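Local coordinates for fiber protein (Duck adenovirus 1, PDB 6ITX), which forms the trimeric C-terminal head of the viral fiber, the capsid spike that attaches the virus to its host cell and probably carries the receptor-binding surface, at residues A175-W180 against G214-E219; T237-T242 against T276-S281. One frame throughout, in Å; residues are numbered along the deposited sequence.

Both contacts join parts of the fiber head that lie mostly outside its strands; their centres lie about 24 Å apart and their nearest atoms about 10 Å. Contact 1 is the more central, about 10 Å from the centre of the chain, and is almost entirely apolar, with no polar bond between its segments: a leucine rests on a phenylalanine between two loops that are both anchored on strand 110-114. Contact 2 lies about 22 Å from that centre, where the turn leading into strand 241-253 meets the loop after strand 262-271, two antiparallel neighbours. It combines a backbone hydrogen bond with methionine packing on an aromatic ring. Contact 1 is thus buried, contact 2 only partly so, and they hold different elements.

Contact 1 (A175-W180 against G214-E219); sequences ANLSGW and GNFYKE
A type I beta turn from N176 to G179, in the loop between strands 160-165 and 184-187 of the fiber head, sets L177 against F216 of the loop that follows strand 208-210. L177 lies over one face of the phenyl ring: its CD2 methyl sits 4.3 Å from the centroid of the F216 ring and 14° off the normal, a CH-pi contact. Nearer the backbone, L177 CB lies 4.1 Å from F216 CE2, so the leucine spans the face from near the ring's root to its rim. The two side chains run past each other in opposite directions. F216 CG stands between its backbone N and carbonyl carbon; this chi1 of 65° carries the ring toward the leucine, and chi2 of 84° turns one face to it. S178 contributes only a marginal touch, with OG 4.5 Å from F216 CZ; its hydroxyl is engaged elsewhere, with V164 N and F111 O.

The N176 side chain ties the start of the turn to W180, just after it. N176 OD1 accepts from W180 N at 3.1 Å, while N176 ND2 donates to W180 O at 2.8 Å, so one amide grips both backbone polar atoms of the tryptophan. Around the contact, F216 also packs on F111 and S113 of strand 110-114 and on V164 of strand 160-165, while W180 reaches I110 and L165 of the same strands.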
loop_
_atom_site.group_PDB
_atom_site.type_symbol
_atom_site.label_atom_id
_atom_site.label_comp_id
_atom_site.label_asym_id
_atom_site.label_seq_id
_atom_site.Cartn_x
_atom_site.Cartn_y
_atom_site.Cartn_z
ATOM N N ALA A 175 -8.198 -26.236 -6.188
ATOM C CA ALA A 175 -7.566 -24.952 -6.407
ATOM C C ALA A 175 -6.498 -24.653 -5.370
ATOM O O ALA A 175 -5.682 -23.756 -5.587
ATOM C CB ALA A 175 -8.617 -23.837 -6.410
ATOM N N ASN A 176 -6.471 -25.395 -4.262
ATOM C CA ASN A 176 -5.470 -25.201 -3.224
ATOM C C ASN A 176 -4.114 -25.686 -3.713
ATOM O O ASN A 176 -3.508 -26.579 -3.104
ATOM C CB ASN A 176 -5.880 -25.927 -1.947
ATOM C CG ASN A 176 -5.252 -25.326 -0.720
ATOM O OD1 ASN A 176 -4.481 -24.381 -0.822
ATOM N ND2 ASN A 176 -5.598 -25.847 0.452
ATOM N N LEU A 177 -3.629 -25.091 -4.811
ATOM C CA LEU A 177 -2.388 -25.548 -5.430
ATOM C C LEU A 177 -1.198 -25.481 -4.487
ATOM O O LEU A 177 -0.256 -26.263 -4.638
ATOM C CB LEU A 177 -2.081 -24.733 -6.680
ATOM C CG LEU A 177 -2.700 -25.168 -8.007
ATOM C CD1 LEU A 177 -4.094 -25.731 -7.828
ATOM C CD2 LEU A 177 -2.708 -23.982 -8.950
ATOM N N SER A 178 -1.194 -24.558 -3.528
ATOM C CA SER A 178 -0.046 -24.461 -2.632
ATOM C C SER A 178 -0.202 -25.331 -1.399
ATOM O O SER A 178 0.746 -25.448 -0.617
ATOM C CB SER A 178 0.193 -23.005 -2.219
ATOM O OG SER A 178 0.595 -22.220 -3.338
ATOM N N GLY A 179 -1.368 -25.938 -1.217
ATOM C CA GLY A 179 -1.617 -26.844 -0.112
ATOM C C GLY A 179 -1.743 -26.191 1.243
ATOM O O GLY A 179 -1.264 -26.747 2.229
ATOM N N TRP A 180 -2.359 -25.018 1.323
ATOM C CA TRP A 180 -2.536 -24.397 2.628
ATOM C C TRP A 180 -3.502 -25.245 3.442
ATOM O O TRP A 180 -4.295 -25.998 2.879
ATOM C CB TRP A 180 -3.067 -22.965 2.507
ATOM C CG TRP A 180 -2.080 -21.974 1.909
ATOM C CD1 TRP A 180 -1.928 -21.687 0.595
ATOM C CD2 TRP A 180 -1.128 -21.147 2.611
ATOM N NE1 TRP A 180 -0.941 -20.738 0.417
ATOM C CE2 TRP A 180 -0.434 -20.393 1.641
ATOM C CE3 TRP A 180 -0.791 -20.980 3.966
ATOM C CZ2 TRP A 180 0.570 -19.475 1.977
ATOM C CZ3 TRP A 180 0.217 -20.076 4.301
ATOM C CH2 TRP A 180 0.886 -19.337 3.307
ATOM N N GLY A 214 2.905 -28.968 -11.387
ATOM C CA GLY A 214 3.897 -28.297 -10.569
ATOM C C GLY A 214 4.651 -27.174 -11.240
ATOM O O GLY A 214 5.488 -26.543 -10.589
ATOM N N ASN A 215 4.417 -26.917 -12.521
ATOM C CA ASN A 215 5.016 -25.764 -13.171
ATOM C C ASN A 215 3.977 -24.669 -13.405
ATOM O O ASN A 215 4.022 -23.960 -14.409
ATOM C CB ASN A 215 5.709 -26.167 -14.477
ATOM C CG ASN A 215 4.758 -26.801 -15.489
ATOM O OD1 ASN A 215 3.631 -27.200 -15.158
ATOM N ND2 ASN A 215 5.211 -26.887 -16.739
ATOM N N PHE A 216 3.054 -24.508 -12.480
ATOM C CA PHE A 216 2.098 -23.419 -12.661
ATOM C C PHE A 216 2.710 -22.042 -12.443
ATOM O O PHE A 216 1.981 -21.036 -12.382
ATOM C CB PHE A 216 0.903 -23.591 -11.721
ATOM C CG PHE A 216 1.249 -23.475 -10.254
ATOM C CD1 PHE A 216 1.324 -22.240 -9.639
ATOM C CD2 PHE A 216 1.461 -24.609 -9.487
ATOM C CE1 PHE A 216 1.629 -22.127 -8.280
ATOM C CE2 PHE A 216 1.748 -24.507 -8.131
ATOM C CZ PHE A 216 1.835 -23.258 -7.531
ATOM N N TYR A 217 4.020 -21.956 -12.280
ATOM C CA TYR A 217 4.638 -20.673 -12.018
ATOM C C TYR A 217 4.391 -19.732 -13.194
ATOM O O TYR A 217 4.568 -20.117 -14.351
ATOM C CB TYR A 217 6.132 -20.870 -11.781
ATOM C CG TYR A 217 6.876 -19.565 -11.749
ATOM C CD1 TYR A 217 6.923 -18.817 -10.584
ATOM C CD2 TYR A 217 7.509 -19.058 -12.884
ATOM C CE1 TYR A 217 7.581 -17.615 -10.542
ATOM C CE2 TYR A 217 8.173 -17.850 -12.842
ATOM C CZ TYR A 217 8.199 -17.138 -11.674
ATOM O OH TYR A 217 8.852 -15.947 -11.633
ATOM N N LYS A 218 3.961 -18.505 -12.887
ATOM C CA LYS A 218 3.763 -17.444 -13.870
ATOM C C LYS A 218 4.622 -16.254 -13.458
ATOM O O LYS A 218 4.471 -15.747 -12.343
ATOM C CB LYS A 218 2.285 -17.034 -13.967
ATOM C CG LYS A 218 1.356 -18.084 -14.611
ATOM C CD LYS A 218 1.499 -18.151 -16.126
ATOM C CE LYS A 218 0.417 -19.023 -16.758
ATOM N NZ LYS A 218 0.064 -18.602 -18.169
ATOM N N GLU A 219 5.537 -15.836 -14.338
ATOM C CA GLU A 219 6.314 -14.626 -14.095
ATOM C C GLU A 219 5.366 -13.434 -14.084
ATOM O O GLU A 219 4.334 -13.435 -14.752
ATOM C CB GLU A 219 7.408 -14.461 -15.173
ATOM C CG GLU A 219 8.620 -13.544 -14.770
ATOM C CD GLU A 219 9.454 -14.097 -13.580
ATOM O OE1 GLU A 219 9.546 -13.386 -12.527
ATOM O OE2 GLU A 219 10.034 -15.231 -13.689
#

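Contact 2 (T237-T242 against T276-S281); sequences TGMNFT and TNFFAS
M239 lays the end of its side chain against F278, the CE methyl coming to 3.4 Å from F278 CD1. The approach is oblique, and the sulfur stands further off, with SD 5.2 Å from the centroid of the F278 ring and 70° from its normal, a Met-aromatic contact. Bends at chi2 (-53°) and chi3 (-70°) fold the thioether back on itself and bring CE to the ring. On the way it passes T276 at about a right angle, M239 SD lying 3.1 Å from T276 OG1.

T276 also closes on the backbone before the methionine. Its amide N donates to G238 O at 2.9 Å, and the T276 CG2 methyl lies beside the G238 carbonyl.

F278 itself sits in a type I turn from N277 to A280. At its start N277 OD1 accepts from F279 N at 3.0 Å, an Asx turn, and the same oxygen takes a second bond from S154 N. Beyond the two segments W148 meets F278 edge-to-face, and Q271 NE2 bonds to both M239 O and T276 O. The chemistry is therefore divided: one backbone bond and the bridging side-chain amide of Q271 tie the two segments together, while the methionine and the aromatic rings supply the apolar packing between them.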
loop_
_atom_site.group_PDB
_atom_site.type_symbol
_atom_site.label_atom_id
_atom_site.label_comp_id
_atom_site.label_asym_id
_atom_site.label_seq_id
_atom_site.Cartn_x
_atom_site.Cartn_y
_atom_site.Cartn_z
ATOM N N THR A 237 23.087 -14.784 7.514
ATOM C CA THR A 237 23.947 -13.607 7.441
ATOM C C THR A 237 24.516 -13.382 6.041
ATOM O O THR A 237 24.517 -12.245 5.540
ATOM C CB THR A 237 25.065 -13.704 8.475
ATOM O OG1 THR A 237 24.556 -13.297 9.755
ATOM C CG2 THR A 237 26.244 -12.816 8.091
ATOM N N GLY A 238 24.986 -14.412 5.381
ATOM C CA GLY A 238 25.480 -13.860 4.128
ATOM C C GLY A 238 24.496 -13.692 2.976
ATOM O O GLY A 238 24.956 -13.601 1.836
ATOM N N MET A 239 23.175 -13.645 3.195
ATOM C CA MET A 239 22.260 -13.595 2.049
ATOM C C MET A 239 22.355 -12.262 1.284
ATOM O O MET A 239 22.251 -12.246 0.051
ATOM C CB MET A 239 20.818 -13.862 2.503
ATOM C CG MET A 239 20.557 -15.326 2.910
ATOM S SD MET A 239 21.064 -16.535 1.633
ATOM C CE MET A 239 19.821 -16.205 0.379
ATOM N N ASN A 240 22.559 -11.139 1.998
ATOM C CA ASN A 240 22.764 -9.801 1.419
ATOM C C ASN A 240 21.588 -9.370 0.554
ATOM O O ASN A 240 21.760 -8.954 -0.599
ATOM C CB ASN A 240 24.066 -9.712 0.614
ATOM C CG ASN A 240 25.323 -10.008 1.461
ATOM O OD1 ASN A 240 26.290 -10.575 0.959
ATOM N ND2 ASN A 240 25.304 -9.639 2.732
ATOM N N PHE A 241 20.382 -9.462 1.112
ATOM C CA PHE A 241 19.200 -9.060 0.358
ATOM C C PHE A 241 19.205 -7.559 0.087
ATOM O O PHE A 241 19.628 -6.754 0.922
ATOM C CB PHE A 241 17.924 -9.432 1.101
ATOM C CG PHE A 241 17.732 -10.896 1.253
ATOM C CD1 PHE A 241 17.592 -11.711 0.134
ATOM C CD2 PHE A 241 17.693 -11.479 2.516
ATOM C CE1 PHE A 241 17.413 -13.098 0.269
ATOM C CE2 PHE A 241 17.517 -12.859 2.648
ATOM C CZ PHE A 241 17.383 -13.665 1.515
ATOM N N THR A 242 18.703 -7.184 -1.091
ATOM C CA THR A 242 18.615 -5.789 -1.484
ATOM C C THR A 242 17.199 -5.313 -1.723
ATOM O O THR A 242 16.987 -4.099 -1.779
ATOM C CB THR A 242 19.436 -5.526 -2.751
ATOM O OG1 THR A 242 19.051 -6.476 -3.756
ATOM C CG2 THR A 242 20.925 -5.643 -2.455
ATOM N N THR A 276 25.044 -15.217 -0.594
ATOM C CA THR A 276 25.244 -16.637 -0.802
ATOM C C THR A 276 24.204 -17.165 -1.783
ATOM O O THR A 276 23.064 -16.687 -1.837
ATOM C CB THR A 276 25.203 -17.415 0.533
ATOM O OG1 THR A 276 23.862 -17.730 0.908
ATOM C CG2 THR A 276 25.851 -16.626 1.661
ATOM N N ASN A 277 24.620 -18.144 -2.585
ATOM C CA ASN A 277 23.766 -18.763 -3.601
ATOM C C ASN A 277 22.793 -19.704 -2.907
ATOM O O ASN A 277 23.118 -20.863 -2.636
ATOM C CB ASN A 277 24.619 -19.502 -4.625
ATOM C CG ASN A 277 23.804 -20.155 -5.720
ATOM O OD1 ASN A 277 22.587 -20.009 -5.783
ATOM N ND2 ASN A 277 24.481 -20.899 -6.589
ATOM N N PHE A 278 21.590 -19.199 -2.613
ATOM C CA PHE A 278 20.535 -20.026 -2.034
ATOM C C PHE A 278 20.340 -21.350 -2.778
ATOM O O PHE A 278 19.926 -22.343 -2.176
ATOM C CB PHE A 278 19.215 -19.244 -2.027
ATOM C CG PHE A 278 18.271 -19.610 -0.889
ATOM C CD1 PHE A 278 18.638 -19.404 0.439
ATOM C CD2 PHE A 278 17.002 -20.111 -1.160
ATOM C CE1 PHE A 278 17.768 -19.696 1.470
ATOM C CE2 PHE A 278 16.131 -20.413 -0.149
ATOM C CZ PHE A 278 16.506 -20.203 1.182
ATOM N N PHE A 279 20.597 -21.390 -4.078
ATOM C CA PHE A 279 20.288 -22.598 -4.831
ATOM C C PHE A 279 21.468 -23.559 -4.902
ATOM O O PHE A 279 21.318 -24.661 -5.447
ATOM C CB PHE A 279 19.826 -22.249 -6.256
ATOM C CG PHE A 279 18.740 -21.206 -6.318
ATOM C CD1 PHE A 279 17.816 -21.065 -5.275
ATOM C CD2 PHE A 279 18.630 -20.375 -7.437
ATOM C CE1 PHE A 279 16.820 -20.092 -5.332
ATOM C CE2 PHE A 279 17.628 -19.413 -7.517
ATOM C CZ PHE A 279 16.722 -19.264 -6.459
ATOM N N ALA A 280 22.626 -23.178 -4.369
ATOM C CA ALA A 280 23.818 -23.995 -4.517
ATOM C C ALA A 280 23.746 -25.218 -3.607
ATOM O O ALA A 280 23.025 -25.243 -2.603
ATOM C CB ALA A 280 25.074 -23.179 -4.217
ATOM N N SER A 281 24.508 -26.250 -3.983
ATOM C CA SER A 281 24.560 -27.493 -3.229
ATOM C C SER A 281 25.543 -27.424 -2.069
ATOM O O SER A 281 25.505 -28.290 -1.181
ATOM C CB SER A 281 24.943 -28.652 -4.150
ATOM O OG SER A 281 26.231 -28.440 -4.713
#